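Local coordinates for protein S-adenosyl-L-methionine-dependent 2-deoxy-scyllo-inosamine dehydrogenase (Bacillus circulans, PDB 4M7S) that catalyses the radical S-adenosylmethionine-dependent two-electron oxidation of 2-deoxy-scyllo-inosamine to amino-dideoxy-scyllo-inosose in butirosin biosynthesis, using two [4Fe-4S] clusters, at residues S6-E11 with K42-Q47; Q102-T105 with K111-V114; A176-L181 with Q203-I208; N183-F188 with K194-N199; T215-M220 with D230-C235. One frame throughout, in Å; residues are numbered along the deposited sequence.

Contact 1 of 5, residues S6-E11 with K42-Q47; sequences SMIEVE and KTLMEQ
L44 reaches from the helix 42-47 to the strand 7-10 and spreads its two methyl branches over I8 and V10. With CG anti to the backbone N (chi1 179°) the side chain runs straight out from the helix, and its fork does all the touching. The tight half is at V10: CD2 of L44 comes end-on to the valine, 3.6 Å from V10 CG2 and 3.9 Å from V10 CG1, so that one methyl sits against both branches. The other half is slacker. CD1 of L44 lies 4.1 Å from I8 CD1, and there the two side chains pass each other in opposite directions instead of meeting head to head. No hydrogen bond crosses between strand and helix, whose nearest CA atoms, those of V10 and L44, are 9.3 Å apart. The same oily layer is continued by M36 beside V10, by V178 beside I8 and by I200 beside L44.

The helix looks quite different on its solvent side. K42 is exposed and pairs with E46, one turn further on, in a salt bridge within the helix; the modelled NZ to OE2 length is unusually short and should be read as doubtful. Selenomethionine M45, on a flank, packs against I57 and Y81.

A core strand lined on its outer side by a helix, through branched aliphatic side chains, is the beta-alpha arrangement of the partial TIM barrel of AdoMet radical enzymes. Here the connection between the two elements carries C16, C20 and C23, the cysteines of the cluster that binds AdoMet.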
# COMPACT_ATOMS: atom_id res chain seq x y z
N SER A 6 7.40 -4.82 -5.74
CA SER A 6 7.83 -5.70 -4.68
C SER A 6 6.87 -5.60 -3.49
O SER A 6 6.85 -6.47 -2.62
CB SER A 6 9.26 -5.36 -4.24
OG SER A 6 9.30 -4.10 -3.62
N MSE A 7 6.06 -4.54 -3.48
CA MSE A 7 5.05 -4.33 -2.45
C MSE A 7 3.76 -3.88 -3.12
O MSE A 7 3.78 -3.06 -4.04
CB MSE A 7 5.51 -3.28 -1.42
CG MSE A 7 4.37 -2.65 -0.59
SE MSE A 7 3.53 -3.82 0.78
CE MSE A 7 4.86 -3.60 2.20
N ILE A 8 2.64 -4.46 -2.69
CA ILE A 8 1.35 -3.97 -3.14
C ILE A 8 0.49 -3.64 -1.92
O ILE A 8 0.38 -4.45 -0.99
CB ILE A 8 0.63 -4.97 -4.08
CG1 ILE A 8 -0.75 -4.43 -4.46
CG2 ILE A 8 0.50 -6.36 -3.43
CD1 ILE A 8 -1.33 -5.10 -5.68
N GLU A 9 -0.10 -2.44 -1.93
CA GLU A 9 -0.93 -1.98 -0.83
C GLU A 9 -2.38 -2.01 -1.28
O GLU A 9 -2.72 -1.38 -2.27
CB GLU A 9 -0.59 -0.53 -0.45
CG GLU A 9 0.40 -0.37 0.67
CD GLU A 9 0.63 1.09 1.02
OE1 GLU A 9 -0.36 1.84 1.05
OE2 GLU A 9 1.80 1.47 1.24
N VAL A 10 -3.21 -2.74 -0.54
CA VAL A 10 -4.61 -2.92 -0.93
C VAL A 10 -5.55 -2.25 0.07
O VAL A 10 -5.58 -2.61 1.26
CB VAL A 10 -4.94 -4.41 -1.04
CG1 VAL A 10 -6.33 -4.60 -1.64
CG2 VAL A 10 -3.90 -5.12 -1.92
N GLU A 11 -6.33 -1.28 -0.40
CA GLU A 11 -7.31 -0.62 0.44
C GLU A 11 -8.55 -1.51 0.62
O GLU A 11 -9.60 -1.27 0.01
CB GLU A 11 -7.72 0.73 -0.17
CG GLU A 11 -8.41 1.69 0.78
CD GLU A 11 -8.79 3.00 0.12
OE1 GLU A 11 -9.02 3.02 -1.12
OE2 GLU A 11 -8.84 4.02 0.84
N LYS A 42 -11.14 -10.81 -4.79
CA LYS A 42 -10.87 -12.09 -5.44
C LYS A 42 -10.18 -11.94 -6.80
O LYS A 42 -9.23 -12.68 -7.09
CB LYS A 42 -12.12 -12.97 -5.56
CG LYS A 42 -11.82 -14.31 -6.23
CD LYS A 42 -12.87 -15.36 -5.88
CE LYS A 42 -12.67 -16.66 -6.66
NZ LYS A 42 -12.74 -16.46 -8.13
N THR A 43 -10.63 -11.02 -7.64
CA THR A 43 -9.94 -10.89 -8.93
C THR A 43 -8.51 -10.38 -8.75
O THR A 43 -7.64 -10.74 -9.51
CB THR A 43 -10.71 -10.11 -10.06
OG1 THR A 43 -9.93 -8.99 -10.51
CG2 THR A 43 -12.05 -9.63 -9.63
N LEU A 44 -8.27 -9.56 -7.73
CA LEU A 44 -6.90 -9.15 -7.43
C LEU A 44 -6.04 -10.35 -7.03
O LEU A 44 -4.88 -10.47 -7.46
CB LEU A 44 -6.85 -8.09 -6.32
CG LEU A 44 -5.43 -7.65 -5.95
CD1 LEU A 44 -4.70 -7.00 -7.15
CD2 LEU A 44 -5.44 -6.70 -4.77
N MSE A 45 -6.59 -11.22 -6.19
CA MSE A 45 -5.89 -12.45 -5.80
C MSE A 45 -5.55 -13.30 -7.04
O MSE A 45 -4.45 -13.84 -7.14
CB MSE A 45 -6.73 -13.27 -4.80
CG MSE A 45 -6.83 -12.65 -3.40
SE MSE A 45 -5.08 -12.36 -2.56
CE MSE A 45 -4.92 -10.46 -2.91
N GLU A 46 -6.50 -13.41 -7.96
CA GLU A 46 -6.32 -14.21 -9.16
C GLU A 46 -5.23 -13.63 -10.04
O GLU A 46 -4.48 -14.37 -10.68
CB GLU A 46 -7.62 -14.28 -9.95
CG GLU A 46 -8.73 -15.05 -9.26
CD GLU A 46 -10.06 -14.90 -9.98
OE1 GLU A 46 -10.20 -13.93 -10.76
OE2 GLU A 46 -10.95 -15.76 -9.77
N GLN A 47 -5.16 -12.31 -10.10
CA GLN A 47 -4.16 -11.64 -10.92
C GLN A 47 -2.78 -11.79 -10.29
O GLN A 47 -1.81 -12.09 -10.98
CB GLN A 47 -4.49 -10.16 -11.11
CG GLN A 47 -5.80 -9.94 -11.86
CD GLN A 47 -6.17 -8.48 -11.93
OE1 GLN A 47 -5.34 -7.60 -11.67
NE2 GLN A 47 -7.42 -8.20 -12.29

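Contact 2 of 5, residues Q102-T105 with K111-V114; sequences QTLT and KFIV
F112 points its ring from the strand 111-114 at L104 and T105 of the helix 102-105. This is the packing inside a beta-alpha-beta crossover, in which helix 98-107 links the parallel neighbours 86-91 and 111-116 of the partial TIM barrel.

The apolar share belongs to L104. Its CB stands at the rim of the ring, near the ring plane, 3.6 Å from F112 CZ, while its CD1 lies 4.0 Å from F112 CE2. The two side chains run at about a right angle, so the phenyl group butts end-on against the flank of the leucine. L104 also turns to L71 and V75 of helix 71-81, and I89 and V139 of the flanking strands touch F112, which places this ring in the layer between sheet and helices.

The polar atom involved is the T105 hydroxyl. It makes no hydrogen bond across the contact; its partner is the carbonyl O of L101, one turn back in its own helix. With OG1 beside the backbone N (chi1 -60°), the oxygen meets that carbonyl and still borders the aromatic rim, where T105 OG1 lies in the ring plane, 3.3 Å from F112 CE1.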
# COMPACT_ATOMS: atom_id res chain seq x y z
N GLN A 102 -3.62 -13.45 17.18
CA GLN A 102 -3.29 -14.86 17.00
C GLN A 102 -4.04 -15.44 15.81
O GLN A 102 -3.51 -16.28 15.10
CB GLN A 102 -3.55 -15.65 18.28
CG GLN A 102 -2.65 -15.23 19.45
CD GLN A 102 -2.68 -16.23 20.60
OE1 GLN A 102 -3.43 -17.21 20.56
NE2 GLN A 102 -1.87 -15.99 21.62
N THR A 103 -5.27 -14.98 15.62
CA THR A 103 -6.10 -15.41 14.50
C THR A 103 -5.48 -14.96 13.17
O THR A 103 -5.31 -15.76 12.26
CB THR A 103 -7.53 -14.84 14.61
OG1 THR A 103 -8.17 -15.39 15.77
CG2 THR A 103 -8.35 -15.16 13.38
N LEU A 104 -5.15 -13.68 13.08
CA LEU A 104 -4.53 -13.14 11.88
C LEU A 104 -3.18 -13.79 11.59
O LEU A 104 -2.85 -14.05 10.43
CB LEU A 104 -4.40 -11.61 11.97
CG LEU A 104 -5.78 -10.94 11.84
CD1 LEU A 104 -5.74 -9.47 12.21
CD2 LEU A 104 -6.33 -11.13 10.42
N THR A 105 -2.40 -14.07 12.64
CA THR A 105 -1.13 -14.77 12.46
C THR A 105 -1.34 -16.17 11.86
O THR A 105 -0.67 -16.55 10.90
CB THR A 105 -0.34 -14.86 13.77
OG1 THR A 105 -0.06 -13.54 14.25
CG2 THR A 105 0.97 -15.60 13.56
N LYS A 111 3.65 -10.09 9.87
CA LYS A 111 4.10 -8.94 10.64
C LYS A 111 2.99 -7.94 10.90
O LYS A 111 2.19 -7.63 10.02
CB LYS A 111 5.27 -8.26 9.93
CG LYS A 111 6.06 -7.29 10.78
CD LYS A 111 7.42 -7.07 10.15
CE LYS A 111 8.23 -5.99 10.85
NZ LYS A 111 9.50 -5.65 10.12
N PHE A 112 2.95 -7.45 12.14
CA PHE A 112 2.06 -6.36 12.52
C PHE A 112 2.89 -5.12 12.85
O PHE A 112 3.79 -5.18 13.70
CB PHE A 112 1.22 -6.74 13.75
CG PHE A 112 0.33 -7.95 13.53
CD1 PHE A 112 0.82 -9.23 13.74
CD2 PHE A 112 -1.00 -7.79 13.15
CE1 PHE A 112 -0.01 -10.35 13.55
CE2 PHE A 112 -1.83 -8.90 12.96
CZ PHE A 112 -1.34 -10.18 13.17
N ILE A 113 2.61 -4.02 12.17
CA ILE A 113 3.25 -2.75 12.46
C ILE A 113 2.19 -1.93 13.15
O ILE A 113 1.25 -1.46 12.50
CB ILE A 113 3.65 -1.99 11.19
CG1 ILE A 113 4.34 -2.92 10.18
CG2 ILE A 113 4.51 -0.77 11.54
CD1 ILE A 113 5.63 -3.49 10.67
N VAL A 114 2.31 -1.76 14.47
CA VAL A 114 1.29 -1.02 15.20
C VAL A 114 1.75 0.41 15.45
O VAL A 114 2.86 0.64 15.93
CB VAL A 114 0.96 -1.68 16.56
CG1 VAL A 114 -0.12 -0.89 17.28
CG2 VAL A 114 0.52 -3.12 16.36

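Contact 3 of 5, residues A176-L181 with Q203-I208; sequences AVVTVL and QHISDI
Where I205 meets V178 and A176 no flat group takes part; the ring that matters is that of H204, one residue before the helix. Its edge is its working part. At the N-cap, ND1 accepts a hydrogen bond from S206 N at 2.9 Å, with an N-H...ND1 angle of 164° and the donor almost exactly in the ring plane. At another point of the ring, NE2 is hydrogen-bonded to S50 OG. These two bonds fix the rotation of the imidazole and tie the start of helix 205-209 to the end of helix 38-50. The backbone N of I205 is taken up in turn by Q47 OE1, so the first turn of the short helix is well supplied with acceptors.

That leaves I205 aimed at the sheet. Both its torsions are trans (chi1 -166°, chi2 176°), and the extended chain carries CD1 to the strand 176-178. This one methyl makes the whole contact: it is 4.1 Å from V178 CG2 and a looser 4.5 Å from A176 CB. I8, on the neighbouring strand, lies against I205 as well and completes its bed.

A strand of a hairpin covered by the helix that follows it is the layout of the auxiliary-cluster region in SPASM and twitch domains. Here the strand is also hydrogen-bonded to strand 7-10, which joins that region directly to the AdoMet radical core.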
# COMPACT_ATOMS: atom_id res chain seq x y z
N ALA A 176 2.80 -0.76 -5.90
CA ALA A 176 1.50 -0.48 -6.48
C ALA A 176 0.49 -0.31 -5.35
O ALA A 176 0.53 -1.06 -4.36
CB ALA A 176 1.06 -1.63 -7.41
N VAL A 177 -0.42 0.65 -5.49
CA VAL A 177 -1.52 0.80 -4.55
C VAL A 177 -2.81 0.46 -5.27
O VAL A 177 -3.01 0.91 -6.40
CB VAL A 177 -1.62 2.24 -4.01
CG1 VAL A 177 -2.84 2.39 -3.09
CG2 VAL A 177 -0.37 2.62 -3.26
N VAL A 178 -3.68 -0.31 -4.63
CA VAL A 178 -5.01 -0.60 -5.16
C VAL A 178 -6.06 -0.05 -4.17
O VAL A 178 -6.08 -0.45 -3.01
CB VAL A 178 -5.21 -2.12 -5.33
CG1 VAL A 178 -6.64 -2.44 -5.80
CG2 VAL A 178 -4.17 -2.70 -6.27
N THR A 179 -6.91 0.87 -4.63
CA THR A 179 -7.89 1.52 -3.78
C THR A 179 -9.12 0.65 -3.64
O THR A 179 -9.21 -0.41 -4.29
CB THR A 179 -8.33 2.88 -4.36
OG1 THR A 179 -9.11 2.67 -5.54
CG2 THR A 179 -7.09 3.75 -4.68
N VAL A 180 -10.07 1.08 -2.80
CA VAL A 180 -11.26 0.26 -2.51
C VAL A 180 -12.03 -0.07 -3.77
O VAL A 180 -12.69 -1.11 -3.83
CB VAL A 180 -12.30 0.93 -1.58
CG1 VAL A 180 -12.35 0.24 -0.23
CG2 VAL A 180 -12.09 2.44 -1.48
N LEU A 181 -11.97 0.83 -4.74
CA LEU A 181 -12.75 0.67 -5.97
C LEU A 181 -11.90 0.11 -7.11
O LEU A 181 -12.35 0.03 -8.25
CB LEU A 181 -13.42 1.99 -6.36
CG LEU A 181 -14.43 2.54 -5.35
CD1 LEU A 181 -15.00 3.86 -5.81
CD2 LEU A 181 -15.56 1.52 -5.11
N GLN A 203 -8.85 -4.50 -15.92
CA GLN A 203 -7.60 -4.77 -16.59
C GLN A 203 -6.64 -5.45 -15.63
O GLN A 203 -6.67 -5.19 -14.43
CB GLN A 203 -6.99 -3.46 -17.10
CG GLN A 203 -5.73 -3.60 -17.92
CD GLN A 203 -5.38 -2.31 -18.65
OE1 GLN A 203 -5.63 -1.21 -18.15
NE2 GLN A 203 -4.82 -2.45 -19.84
N HIS A 204 -5.79 -6.33 -16.16
CA HIS A 204 -4.83 -7.06 -15.33
C HIS A 204 -3.81 -6.11 -14.73
O HIS A 204 -3.29 -5.22 -15.41
CB HIS A 204 -4.13 -8.14 -16.15
CG HIS A 204 -3.49 -9.21 -15.32
ND1 HIS A 204 -2.36 -8.99 -14.57
CD2 HIS A 204 -3.82 -10.52 -15.14
CE1 HIS A 204 -2.03 -10.11 -13.94
NE2 HIS A 204 -2.89 -11.05 -14.28
N ILE A 205 -3.50 -6.32 -13.46
CA ILE A 205 -2.60 -5.40 -12.78
C ILE A 205 -1.20 -5.43 -13.38
O ILE A 205 -0.47 -4.45 -13.28
CB ILE A 205 -2.54 -5.66 -11.27
CG1 ILE A 205 -1.87 -4.47 -10.57
CG2 ILE A 205 -1.87 -7.00 -10.98
CD1 ILE A 205 -1.83 -4.57 -9.09
N SER A 206 -0.84 -6.54 -14.02
CA SER A 206 0.46 -6.60 -14.67
C SER A 206 0.48 -5.69 -15.89
O SER A 206 1.50 -5.06 -16.21
CB SER A 206 0.80 -8.02 -15.10
OG SER A 206 2.04 -8.05 -15.77
N ASP A 207 -0.65 -5.64 -16.60
CA ASP A 207 -0.77 -4.80 -17.79
C ASP A 207 -0.81 -3.32 -17.41
O ASP A 207 -0.34 -2.47 -18.16
CB ASP A 207 -2.02 -5.17 -18.58
CG ASP A 207 -1.92 -6.55 -19.21
OD1 ASP A 207 -0.81 -6.96 -19.59
OD2 ASP A 207 -2.97 -7.22 -19.33
N ILE A 208 -1.41 -3.02 -16.26
CA ILE A 208 -1.43 -1.66 -15.75
C ILE A 208 -0.02 -1.25 -15.36
O ILE A 208 0.47 -0.19 -15.77
CB ILE A 208 -2.38 -1.55 -14.54
CG1 ILE A 208 -3.83 -1.79 -14.98
CG2 ILE A 208 -2.24 -0.19 -13.86
CD1 ILE A 208 -4.78 -2.01 -13.82

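Contact 4 of 5, residues N183-F188 with K194-N199; sequences NVLPCF and KMVMGN. With SF4 (iron/sulfur cluster), chain B.
N183 and N199 are joined side chain to side chain at the open end of an antiparallel strand pair, 183-185 with 198-199, on the edge of the sheet in the SPASM-like region that holds the second cluster. N199 ND2 gives a hydrogen bond of 2.9 Å to N183 OD1. The two amide planes are nearly perpendicular, 86° apart, and the donor sits above the carbonyl plane of N183. Both groups have further partners: N199 ND2 also meets L181 O, N199 OD1 takes G201 N, and N183 ND2 reaches Q193 OE1.

Two backbone bonds tie V184 to residues 197-198, through its N and its O. M197 N approaches V184 O at 2.8 Å, nearly along the C=O axis, and V184 N goes to G198 O at 2.9 Å.

Further out the contact turns apolar. L185 CD2 lies 3.9 Å from V196 CG2. P186 packs against two selenomethionines, M195 and M197: its CD faces M195 CB, while its CB is 3.7 Å from M197 CE, each of the two chains running roughly square to the proline. The bend of M197 at chi2 (-66°) turns its end back over P186, where F214 and F217 of helix 212-222 close in.

Just beyond P186 the chain reaches the cluster. C187 SG binds an iron, FE3, at 2.5 Å, and the same sulfur stands over the centre of the F188 ring, 4.0 Å above its plane.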
# COMPACT_ATOMS: atom_id res chain seq x y z
N ASN A 183 -8.80 1.15 -8.27
CA ASN A 183 -7.85 2.02 -8.96
C ASN A 183 -6.43 1.73 -8.54
O ASN A 183 -6.15 1.49 -7.37
CB ASN A 183 -8.17 3.49 -8.70
CG ASN A 183 -9.44 3.93 -9.38
OD1 ASN A 183 -9.86 3.34 -10.39
ND2 ASN A 183 -10.06 4.98 -8.86
N VAL A 184 -5.51 1.76 -9.51
CA VAL A 184 -4.12 1.50 -9.21
C VAL A 184 -3.34 2.82 -9.21
O VAL A 184 -3.40 3.59 -10.17
CB VAL A 184 -3.52 0.53 -10.24
CG1 VAL A 184 -2.06 0.20 -9.89
CG2 VAL A 184 -4.36 -0.75 -10.29
N LEU A 185 -2.64 3.09 -8.11
CA LEU A 185 -1.86 4.32 -7.97
C LEU A 185 -0.38 3.94 -7.86
O LEU A 185 -0.05 2.83 -7.43
CB LEU A 185 -2.30 5.09 -6.72
CG LEU A 185 -3.81 5.20 -6.46
CD1 LEU A 185 -4.07 5.87 -5.11
CD2 LEU A 185 -4.54 5.95 -7.58
N PRO A 186 0.52 4.87 -8.23
CA PRO A 186 1.96 4.57 -8.23
C PRO A 186 2.61 4.82 -6.88
O PRO A 186 3.80 4.56 -6.75
CB PRO A 186 2.50 5.59 -9.24
CG PRO A 186 1.62 6.77 -9.07
CD PRO A 186 0.24 6.20 -8.80
N CYS A 187 1.85 5.31 -5.90
CA CYS A 187 2.44 5.72 -4.62
C CYS A 187 1.43 5.88 -3.47
O CYS A 187 0.25 6.16 -3.69
CB CYS A 187 3.16 7.05 -4.80
SG CYS A 187 3.70 7.72 -3.24
N PHE A 188 1.91 5.70 -2.25
CA PHE A 188 1.06 5.76 -1.05
C PHE A 188 0.69 7.21 -0.74
O PHE A 188 -0.18 7.47 0.10
CB PHE A 188 1.82 5.17 0.14
CG PHE A 188 3.21 5.72 0.30
CD1 PHE A 188 3.42 6.95 0.91
CD2 PHE A 188 4.30 5.03 -0.22
CE1 PHE A 188 4.70 7.48 1.03
CE2 PHE A 188 5.58 5.55 -0.10
CZ PHE A 188 5.78 6.78 0.53
N LYS A 194 -4.37 11.42 -8.12
CA LYS A 194 -4.00 12.23 -9.27
C LYS A 194 -3.42 11.36 -10.38
O LYS A 194 -3.46 11.73 -11.55
CB LYS A 194 -2.96 13.28 -8.86
CG LYS A 194 -3.43 14.30 -7.83
CD LYS A 194 -2.24 14.96 -7.16
CE LYS A 194 -2.67 16.01 -6.15
NZ LYS A 194 -1.48 16.75 -5.64
N MSE A 195 -2.87 10.21 -10.00
CA MSE A 195 -2.15 9.36 -10.94
C MSE A 195 -2.77 7.97 -11.00
O MSE A 195 -2.12 6.98 -10.67
CB MSE A 195 -0.68 9.25 -10.51
CG MSE A 195 0.31 9.34 -11.65
SE MSE A 195 0.12 10.98 -12.69
CE MSE A 195 0.60 12.27 -11.32
N VAL A 196 -4.04 7.89 -11.40
CA VAL A 196 -4.69 6.60 -11.58
C VAL A 196 -4.11 5.96 -12.84
O VAL A 196 -4.18 6.54 -13.93
CB VAL A 196 -6.20 6.74 -11.72
CG1 VAL A 196 -6.83 5.38 -12.06
CG2 VAL A 196 -6.80 7.30 -10.43
N MSE A 197 -3.51 4.78 -12.67
CA MSE A 197 -2.81 4.10 -13.76
C MSE A 197 -3.73 3.12 -14.48
O MSE A 197 -3.50 2.75 -15.62
CB MSE A 197 -1.58 3.38 -13.20
CG MSE A 197 -0.60 4.33 -12.52
SE MSE A 197 0.15 5.54 -13.84
CE MSE A 197 1.65 6.22 -12.78
N GLY A 198 -4.79 2.72 -13.79
CA GLY A 198 -5.81 1.87 -14.38
C GLY A 198 -6.67 1.33 -13.26
O GLY A 198 -6.62 1.85 -12.14
N ASN A 199 -7.46 0.30 -13.54
CA ASN A 199 -8.35 -0.28 -12.54
C ASN A 199 -8.35 -1.80 -12.73
O ASN A 199 -8.57 -2.28 -13.84
CB ASN A 199 -9.76 0.31 -12.68
CG ASN A 199 -10.71 -0.18 -11.60
OD1 ASN A 199 -11.09 -1.36 -11.57
ND2 ASN A 199 -11.11 0.73 -10.69
FE1 SF4 B . 6.60 11.57 -3.47
FE2 SF4 B . 6.12 11.12 -6.08
FE3 SF4 B . 5.25 9.41 -4.21
FE4 SF4 B . 7.84 9.57 -4.81
S1 SF4 B . 6.18 8.82 -6.23
S2 SF4 B . 6.97 9.45 -2.69
S3 SF4 B . 8.11 11.81 -5.18
S4 SF4 B . 4.52 11.58 -4.46

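Contact 5 of 5, residues T215-M220 with D230-C235; sequences TSFRKM and DLCKNC. With SF4 (iron/sulfur cluster), chain B.
F217 and L231 meet at about a right angle, the helix 215-220 sending the phenyl ring out toward the cysteine loop. The trans chi1 of F217 (-175°) swings the ring out from its helix and leaves the far atom, CZ, to make the contact. F217 CZ lies 4.0 Å from L231 CD1. It comes nearer still, 3.5 Å, to C232 SG, which approaches the ring obliquely, 4.8 Å from its centroid, in a sulfur-aromatic contact. P172 packs on the same ring.

L231 straddles the boundary between protein and cluster. While one branch turns to F217, the other brings L231 CD2 to 3.8 Å from the inorganic sulfide S4 of the cluster. C232 has its SG beside the backbone N (chi1 -52°), and that sulfur binds the iron FE2 at 2.3 Å. A type I turn then runs from C232 to C235, closed by the bond from C235 N to C232 O, and brings C235 SG to the iron FE1 at 2.5 Å. Away from the cluster, K233 and D230 form a salt bridge over the loop.

The C-X-X-C turn thus supplies two of the thiolate ligands, and C187 a third. C169, inferred to be a ligand too, would complete an all-cysteine cluster, consistent with a part in electron transfer; the apolar cover of F217 and L231 may shield these sulfurs from water and so influence the potential.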
# COMPACT_ATOMS: atom_id res chain seq x y z
N THR A 215 4.89 3.13 -16.88
CA THR A 215 6.28 2.95 -17.28
C THR A 215 7.04 4.27 -17.41
O THR A 215 8.17 4.40 -16.92
CB THR A 215 6.37 2.15 -18.59
OG1 THR A 215 5.79 0.86 -18.37
CG2 THR A 215 7.81 2.00 -19.04
N SER A 216 6.43 5.24 -18.07
CA SER A 216 7.09 6.53 -18.23
C SER A 216 7.16 7.26 -16.89
O SER A 216 8.14 7.95 -16.61
CB SER A 216 6.40 7.39 -19.29
OG SER A 216 5.07 7.68 -18.92
N PHE A 217 6.14 7.09 -16.06
CA PHE A 217 6.12 7.76 -14.76
C PHE A 217 7.28 7.26 -13.90
O PHE A 217 8.00 8.06 -13.31
CB PHE A 217 4.79 7.53 -14.03
CG PHE A 217 4.66 8.29 -12.73
CD1 PHE A 217 4.48 9.66 -12.73
CD2 PHE A 217 4.70 7.62 -11.52
CE1 PHE A 217 4.35 10.36 -11.53
CE2 PHE A 217 4.56 8.31 -10.32
CZ PHE A 217 4.39 9.68 -10.32
N ARG A 218 7.46 5.95 -13.82
CA ARG A 218 8.49 5.42 -12.94
C ARG A 218 9.89 5.74 -13.50
O ARG A 218 10.83 5.94 -12.73
CB ARG A 218 8.30 3.92 -12.65
CG ARG A 218 8.87 2.97 -13.69
CD ARG A 218 8.74 1.52 -13.21
NE ARG A 218 7.39 1.22 -12.76
CZ ARG A 218 6.45 0.68 -13.53
NH1 ARG A 218 6.71 0.35 -14.78
NH2 ARG A 218 5.24 0.45 -13.03
N LYS A 219 10.00 5.80 -14.82
CA LYS A 219 11.25 6.20 -15.48
C LYS A 219 11.57 7.66 -15.19
O LYS A 219 12.71 8.03 -14.92
CB LYS A 219 11.14 5.97 -16.99
CG LYS A 219 12.27 6.58 -17.82
CD LYS A 219 11.86 6.67 -19.28
CE LYS A 219 11.17 5.38 -19.72
NZ LYS A 219 10.18 5.59 -20.83
N MSE A 220 10.54 8.49 -15.27
CA MSE A 220 10.63 9.93 -15.04
C MSE A 220 11.06 10.22 -13.59
O MSE A 220 11.89 11.09 -13.34
CB MSE A 220 9.27 10.56 -15.34
CG MSE A 220 9.13 12.06 -15.13
SE MSE A 220 7.25 12.61 -14.99
CE MSE A 220 6.59 11.98 -16.70
N ASP A 230 2.36 16.43 -11.24
CA ASP A 230 1.51 17.16 -10.30
C ASP A 230 1.42 16.44 -8.96
O ASP A 230 1.10 17.05 -7.94
CB ASP A 230 0.10 17.35 -10.88
CG ASP A 230 0.06 18.41 -11.97
OD1 ASP A 230 1.03 19.21 -12.07
OD2 ASP A 230 -0.95 18.46 -12.71
N LEU A 231 1.70 15.14 -8.97
CA LEU A 231 1.76 14.35 -7.74
C LEU A 231 3.04 14.69 -6.99
O LEU A 231 3.01 15.04 -5.81
CB LEU A 231 1.75 12.86 -8.07
CG LEU A 231 1.11 11.82 -7.15
CD1 LEU A 231 1.78 10.44 -7.34
CD2 LEU A 231 1.02 12.23 -5.67
N CYS A 232 4.17 14.60 -7.69
CA CYS A 232 5.48 14.61 -7.03
C CYS A 232 6.12 15.97 -6.80
O CYS A 232 6.95 16.12 -5.90
CB CYS A 232 6.45 13.72 -7.81
SG CYS A 232 5.78 12.07 -8.10
N LYS A 233 5.74 16.97 -7.60
CA LYS A 233 6.45 18.25 -7.60
C LYS A 233 6.45 18.96 -6.24
O LYS A 233 7.34 19.75 -5.96
CB LYS A 233 5.89 19.16 -8.69
CG LYS A 233 4.45 19.61 -8.45
CD LYS A 233 3.90 20.33 -9.67
CE LYS A 233 2.58 21.01 -9.34
NZ LYS A 233 1.99 21.67 -10.54
N ASN A 234 5.46 18.67 -5.40
CA ASN A 234 5.40 19.28 -4.08
C ASN A 234 5.65 18.26 -2.98
O ASN A 234 5.50 18.56 -1.79
CB ASN A 234 4.06 19.97 -3.87
CG ASN A 234 3.88 21.16 -4.79
OD1 ASN A 234 4.82 21.91 -5.03
ND2 ASN A 234 2.68 21.32 -5.33
N CYS A 235 6.05 17.05 -3.37
CA CYS A 235 6.32 16.01 -2.40
C CYS A 235 7.63 16.22 -1.65
O CYS A 235 8.67 16.51 -2.26
CB CYS A 235 6.37 14.63 -3.04
SG CYS A 235 6.63 13.37 -1.78
FE1 SF4 B . 6.60 11.57 -3.47
FE2 SF4 B . 6.12 11.12 -6.08
FE3 SF4 B . 5.25 9.41 -4.21
FE4 SF4 B . 7.84 9.57 -4.81
S1 SF4 B . 6.18 8.82 -6.23
S2 SF4 B . 6.97 9.45 -2.69
S3 SF4 B . 8.11 11.81 -5.18
S4 SF4 B . 4.52 11.58 -4.46

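Contacts 1, 3 and 4 form one block: the centres of 1 and 3, and of 3 and 4, are about 7 Å apart, and strands 7-10, 175-178, 183-185 and 198-199 are successive neighbours in one mixed sheet. Contact 4 is nested inside the loop closed by contact 3; otherwise the contacts follow in series along the chain. Contact 2 reaches the same sheet far over on the barrel side, its centre about 33 Å from that of contact 5. Contact 5 lies off the sheet but touches contact 4, and both bind the same cluster. The sheet therefore runs without a break from the AdoMet radical core to the auxiliary-cluster region.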